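Local structure of protein S100-A5 (6WN7) at residues B[35-40]-B[56-61]; B[60-65]-B[75-80]. The protein binds calcium, zinc and copper as a homodimeric EF-hand protein of the S100 family, with calcium and copper competing for the same sites. The protein carries 2 engineered substitutions. All blocks are in the same frame, centred on the assembly; numbering follows the deposited sequence. Where two conformers were deposited one is given.

Contact 1: B[35-40]-B[56-61]. With CA (calcium ion), chain K.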
loop_
_atom_site.group_PDB
_atom_site.type_symbol
_atom_site.label_atom_id
_atom_site.label_comp_id
_atom_site.label_asym_id
_atom_site.label_seq_id
_atom_site.Cartn_x
_atom_site.Cartn_y
_atom_site.Cartn_z
ATOM N N LYS B 35 19.008 6.732 6.801
ATOM C CA LYS B 35 18.749 8.172 6.755
ATOM C C LYS B 35 17.513 8.493 5.920
ATOM O O LYS B 35 16.659 9.292 6.310
ATOM C CB LYS B 35 19.935 8.892 6.117
ATOM N N GLU B 36 17.395 7.892 4.749
ATOM C CA GLU B 36 16.302 8.232 3.862
ATOM C C GLU B 36 14.969 7.753 4.419
ATOM O O GLU B 36 13.950 8.433 4.268
ATOM C CB GLU B 36 16.612 7.658 2.485
ATOM C CG GLU B 36 17.860 8.272 1.807
ATOM C CD GLU B 36 18.266 7.513 0.531
ATOM O OE1 GLU B 36 17.928 6.339 0.427
ATOM O OE2 GLU B 36 18.929 8.058 -0.354
ATOM N N LEU B 37 14.959 6.597 5.079
ATOM C CA LEU B 37 13.727 6.095 5.676
ATOM C C LEU B 37 13.259 7.000 6.807
ATOM O O LEU B 37 12.069 7.322 6.913
ATOM C CB LEU B 37 13.977 4.683 6.187
ATOM C CG LEU B 37 12.739 4.064 6.818
ATOM C CD1 LEU B 37 11.702 3.739 5.751
ATOM C CD2 LEU B 37 13.104 2.853 7.614
ATOM N N LYS B 38 14.183 7.432 7.655
ATOM C CA LYS B 38 13.829 8.336 8.742
ATOM C C LYS B 38 13.304 9.666 8.219
ATOM O O LYS B 38 12.357 10.230 8.783
ATOM C CB LYS B 38 15.054 8.512 9.647
ATOM C CG LYS B 38 14.928 9.530 10.744
ATOM C CD LYS B 38 16.232 9.598 11.543
ATOM C CE LYS B 38 16.729 11.036 11.696
ATOM N NZ LYS B 38 17.860 11.216 12.676
ATOM N N GLU B 39 13.889 10.185 7.141
ATOM C CA GLU B 39 13.404 11.451 6.590
ATOM C C GLU B 39 12.052 11.292 5.909
ATOM O O GLU B 39 11.198 12.176 6.003
ATOM C CB GLU B 39 14.417 12.029 5.602
ATOM C CG GLU B 39 14.043 13.411 5.032
ATOM C CD GLU B 39 13.831 14.523 6.092
ATOM O OE1 GLU B 39 13.462 15.652 5.690
ATOM O OE2 GLU B 39 14.037 14.285 7.309
ATOM N N LEU B 40 11.843 10.192 5.193
ATOM C CA LEU B 40 10.520 9.899 4.667
ATOM C C LEU B 40 9.482 9.918 5.787
ATOM O O LEU B 40 8.459 10.601 5.697
ATOM C CB LEU B 40 10.565 8.546 3.949
ATOM C CG LEU B 40 9.320 8.073 3.202
ATOM C CD1 LEU B 40 9.633 7.083 2.092
ATOM C CD2 LEU B 40 8.325 7.432 4.182
ATOM N N ASP B 56 15.836 2.095 14.301
ATOM C CA ASP B 56 16.662 0.894 14.276
ATOM C C ASP B 56 15.794 -0.347 14.130
ATOM O O ASP B 56 16.056 -1.216 13.302
ATOM C CB ASP B 56 17.458 0.760 15.579
ATOM C CG ASP B 56 18.382 1.921 15.846
ATOM O OD1 ASP B 56 18.471 2.841 15.017
ATOM O OD2 ASP B 56 19.028 1.906 16.910
ATOM N N ASP B 57 14.777 -0.460 14.971
ATOM C CA ASP B 57 14.011 -1.688 15.025
ATOM C C ASP B 57 13.217 -1.878 13.743
ATOM O O ASP B 57 13.128 -2.991 13.227
ATOM C CB ASP B 57 13.090 -1.655 16.252
ATOM C CG ASP B 57 13.855 -1.515 17.602
ATOM O OD1 ASP B 57 15.071 -1.272 17.631
ATOM O OD2 ASP B 57 13.220 -1.652 18.653
ATOM N N LEU B 58 12.630 -0.799 13.219
ATOM C CA LEU B 58 11.867 -0.888 11.978
ATOM C C LEU B 58 12.784 -1.160 10.785
ATOM O O LEU B 58 12.461 -1.976 9.921
ATOM C CB LEU B 58 11.089 0.404 11.775
ATOM C CG LEU B 58 10.279 0.518 10.485
ATOM C CD1 LEU B 58 9.065 -0.362 10.603
ATOM C CD2 LEU B 58 9.896 1.950 10.223
ATOM N N MET B 59 13.948 -0.593 10.818
ATOM C CA MET B 59 14.939 -0.847 9.799
ATOM C C MET B 59 15.312 -2.365 9.738
ATOM O O MET B 59 15.345 -3.052 8.707
ATOM C CB MET B 59 16.234 0.027 9.966
ATOM C CG MET B 59 17.259 -0.133 8.888
ATOM S SD MET B 59 16.859 0.726 7.340
ATOM C CE MET B 59 18.007 -0.104 6.257
ATOM N N LYS B 60 15.636 -2.875 10.902
ATOM C CA LYS B 60 16.004 -4.285 10.994
ATOM C C LYS B 60 14.841 -5.213 10.676
ATOM O O LYS B 60 15.060 -6.313 10.156
ATOM C CB LYS B 60 16.526 -4.605 12.396
ATOM N N SER B 61 13.609 -4.807 10.974
ATOM C CA SER B 61 12.472 -5.662 10.644
ATOM C C SER B 61 12.173 -5.679 9.140
ATOM O O SER B 61 11.703 -6.694 8.615
ATOM C CB SER B 61 11.242 -5.214 11.425
ATOM O OG SER B 61 11.253 -3.826 11.575
HETATM CA CA CA K . 19.024 5.777 -1.592
HETATM O O HOH W 1 20.361 4.335 -0.334
#

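Contact 2: B[60-65]-B[75-80]. With CA (calcium ion), chain L.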
loop_
_atom_site.group_PDB
_atom_site.type_symbol
_atom_site.label_atom_id
_atom_site.label_comp_id
_atom_site.label_asym_id
_atom_site.label_seq_id
_atom_site.Cartn_x
_atom_site.Cartn_y
_atom_site.Cartn_z
ATOM N N LYS B 60 15.636 -2.875 10.902
ATOM C CA LYS B 60 16.004 -4.285 10.994
ATOM C C LYS B 60 14.841 -5.213 10.676
ATOM O O LYS B 60 15.060 -6.313 10.156
ATOM C CB LYS B 60 16.526 -4.605 12.396
ATOM N N SER B 61 13.609 -4.807 10.974
ATOM C CA SER B 61 12.472 -5.662 10.644
ATOM C C SER B 61 12.173 -5.679 9.140
ATOM O O SER B 61 11.703 -6.694 8.615
ATOM C CB SER B 61 11.242 -5.214 11.425
ATOM O OG SER B 61 11.253 -3.826 11.575
ATOM N N LEU B 62 12.452 -4.582 8.438
ATOM C CA LEU B 62 12.124 -4.449 7.028
ATOM C C LEU B 62 13.218 -4.976 6.131
ATOM O O LEU B 62 12.929 -5.422 5.021
ATOM C CB LEU B 62 11.922 -2.973 6.672
ATOM C CG LEU B 62 10.793 -2.217 7.366
ATOM C CD1 LEU B 62 10.931 -0.733 7.133
ATOM C CD2 LEU B 62 9.436 -2.716 6.884
ATOM N N ASP B 63 14.459 -4.956 6.604
ATOM C CA ASP B 63 15.627 -5.232 5.770
ATOM C C ASP B 63 15.920 -6.732 5.749
ATOM O O ASP B 63 16.904 -7.224 6.308
ATOM C CB ASP B 63 16.824 -4.430 6.254
ATOM C CG ASP B 63 17.999 -4.526 5.323
ATOM O OD1 ASP B 63 17.802 -4.970 4.186
ATOM O OD2 ASP B 63 19.129 -4.162 5.717
ATOM N N LYS B 64 15.065 -7.449 5.013
ATOM C CA LYS B 64 15.085 -8.907 5.013
ATOM C C LYS B 64 16.344 -9.509 4.393
ATOM O O LYS B 64 16.601 -10.701 4.603
ATOM C CB LYS B 64 13.853 -9.430 4.271
ATOM C CG LYS B 64 12.562 -9.174 4.964
ATOM C CD LYS B 64 12.054 -10.410 5.586
ATOM C CE LYS B 64 11.531 -10.092 6.969
ATOM N NZ LYS B 64 11.028 -11.297 7.681
ATOM N N ASN B 65 17.132 -8.741 3.643
ATOM C CA ASN B 65 18.379 -9.236 3.072
ATOM C C ASN B 65 19.623 -8.625 3.712
ATOM O O ASN B 65 20.734 -8.832 3.200
ATOM C CB ASN B 65 18.402 -9.013 1.564
ATOM C CG ASN B 65 18.465 -7.567 1.204
ATOM O OD1 ASN B 65 18.001 -6.723 1.944
ATOM N ND2 ASN B 65 19.066 -7.268 0.070
ATOM N N TYR B 75 9.817 -1.921 1.616
ATOM C CA TYR B 75 9.047 -0.725 1.971
ATOM C C TYR B 75 7.553 -0.959 1.839
ATOM O O TYR B 75 6.758 -0.321 2.526
ATOM C CB TYR B 75 9.501 0.447 1.085
ATOM C CG TYR B 75 8.526 1.593 0.829
ATOM C CD1 TYR B 75 8.571 2.759 1.591
ATOM C CD2 TYR B 75 7.609 1.540 -0.214
ATOM C CE1 TYR B 75 7.701 3.825 1.350
ATOM C CE2 TYR B 75 6.734 2.600 -0.468
ATOM C CZ TYR B 75 6.785 3.753 0.312
ATOM O OH TYR B 75 5.927 4.831 0.057
ATOM N N SER B 76 7.149 -1.861 0.959
ATOM C CA SER B 76 5.735 -2.146 0.815
ATOM C C SER B 76 5.141 -2.795 2.052
ATOM O O SER B 76 3.922 -2.729 2.246
ATOM C CB SER B 76 5.599 -3.059 -0.382
ATOM O OG SER B 76 6.140 -2.428 -1.518
ATOM N N VAL B 77 5.975 -3.434 2.878
ATOM C CA VAL B 77 5.501 -4.024 4.124
ATOM C C VAL B 77 5.151 -2.934 5.125
ATOM O O VAL B 77 4.226 -3.089 5.927
ATOM C CB VAL B 77 6.556 -4.983 4.692
ATOM C CG1 VAL B 77 6.123 -5.491 6.042
ATOM C CG2 VAL B 77 6.786 -6.130 3.758
ATOM N N PHE B 78 5.886 -1.824 5.097
ATOM C CA PHE B 78 5.581 -0.691 5.966
ATOM C C PHE B 78 4.263 -0.045 5.562
ATOM O O PHE B 78 3.403 0.216 6.407
ATOM C CB PHE B 78 6.761 0.292 5.924
ATOM C CG PHE B 78 6.632 1.467 6.856
ATOM C CD1 PHE B 78 6.314 1.303 8.183
ATOM C CD2 PHE B 78 6.833 2.749 6.394
ATOM C CE1 PHE B 78 6.199 2.385 9.000
ATOM C CE2 PHE B 78 6.722 3.832 7.238
ATOM C CZ PHE B 78 6.416 3.647 8.526
ATOM N N LEU B 79 4.082 0.207 4.266
ATOM C CA LEU B 79 2.812 0.745 3.789
ATOM C C LEU B 79 1.642 -0.121 4.236
ATOM O O LEU B 79 0.590 0.391 4.622
ATOM C CB LEU B 79 2.825 0.852 2.261
ATOM C CG LEU B 79 3.771 1.853 1.595
ATOM C CD1 LEU B 79 3.632 1.772 0.089
ATOM C CD2 LEU B 79 3.485 3.235 2.067
ATOM N N THR B 80 1.806 -1.439 4.174
ATOM C CA THR B 80 0.756 -2.334 4.633
ATOM C C THR B 80 0.494 -2.183 6.130
ATOM O O THR B 80 -0.661 -2.222 6.566
ATOM C CB THR B 80 1.123 -3.767 4.273
ATOM O OG1 THR B 80 1.370 -3.858 2.871
ATOM C CG2 THR B 80 -0.007 -4.679 4.575
HETATM CA CA CA L . 17.199 -4.601 2.027
HETATM O O HOH W 2 17.439 -4.442 -0.257
#

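Contact 1: B[35-40]-B[56-61]
Leu37 meets Leu58 and Met59 in a small, wholly apolar helix-to-helix contact that joins the exiting helix of the first EF-hand (34-44) to the entering helix of the second (52-62). One methyl does all the touching from the first hand. Leu37 CD2 lies 4.2 Å from Leu58 CD2, methyl against methyl, and 4.3 Å from Met59 SD. Leu37 reaches across because its CG is anti to the backbone N (chi1 -179°), on a CB that already points toward the other helix. Leu58 also directs its CB across, whereas Met59 brings its sulfur in by bending at chi2 (77°). No hydrogen bond spans the segments, whose closest CA atoms, Leu37 CA and Met59 CA, are 8.2 Å apart.

One residue before Leu37, Glu36 grips the calcium ion of the first loop with both carboxylate oxygens, OE1 at 2.4 Å and OE2 at 2.6 Å. Water 1 and the backbone oxygens of Ser23, Glu26, Ser28 and Thr31 complete this S100-type site. OE1 also accepts a hydrogen bond from Ser33 N. Around the contact, Leu58 packs on Ile41 of helix 34-44, Met59 touches Ile70 of the second loop, and Leu40 rests against Tyr22 of helix 7-23.

Contact 2: B[60-65]-B[75-80]
The segment 60-65 runs from the last turn of helix 52-62 into the calcium loop, while 75-80 is helical throughout, and their nearest CA atoms, Leu62 CA and Tyr75 CA, are 7.0 Å apart. Asp63 is the first residue to leave helical geometry (phi -88°, psi 74°) and forms the centre of an inverse gamma turn, closed by a weak hydrogen bond from Lys64 N to Leu62 O.

Across the gap the contact rests on a single branch of Leu62. Its CD2 methyl sits 4.1 Å from both Phe78 N and Phe78 CB, and 4.3 Å from Val77 CB, so it meets the helix at the junction of two successive residues. In Phe78, a chi1 of -176° sets the ring trans to the backbone nitrogen and leads it away from Leu62, and the side chain reaches Ile41 of helix 34-44. Farther along, Thr80 OG1 donates to Ser76 O at 2.9 Å, an oxygen that also accepts from Thr80 N.

Just beyond Leu62, Asp63 OD1 and Asn65 OD1 each bind the calcium ion at 2.3 Å. Water 2, Asp67, Glu69 through its backbone O, and Glu74 complete the canonical EF-hand site. Asp63 OD2 accepts a hydrogen bond from Gln68 N across the loop, which helps fix the carboxylate's rotation. The chemistry is therefore divided: apolar packing joins the two helices, while ionic and polar ligation closes the loop between them, so that calcium binding and helix placement are probably coupled.

The centres of contacts 1 and 2 are about 9 Å apart, and the two follow one another along the chain, sharing Lys60 and Ser61 on helix 52-62. Contact 1 joins that helix back to helix 34-44 of the first EF-hand; contact 2 joins its end forward to helix 72-93 within the second. They meet in one apolar core, where Leu37 packs on Leu62, Leu58 on Phe78 and Leu40 on Tyr75. Helix 52-62 thus touches the exiting helices of both hands, each beside a calcium site, an arrangement consistent with the calcium-dependent movement of this helix in S100 proteins. From segment 75-80 itself, Ser76 and Leu79 pack on Met84 and Leu8 of the second subunit, respectively.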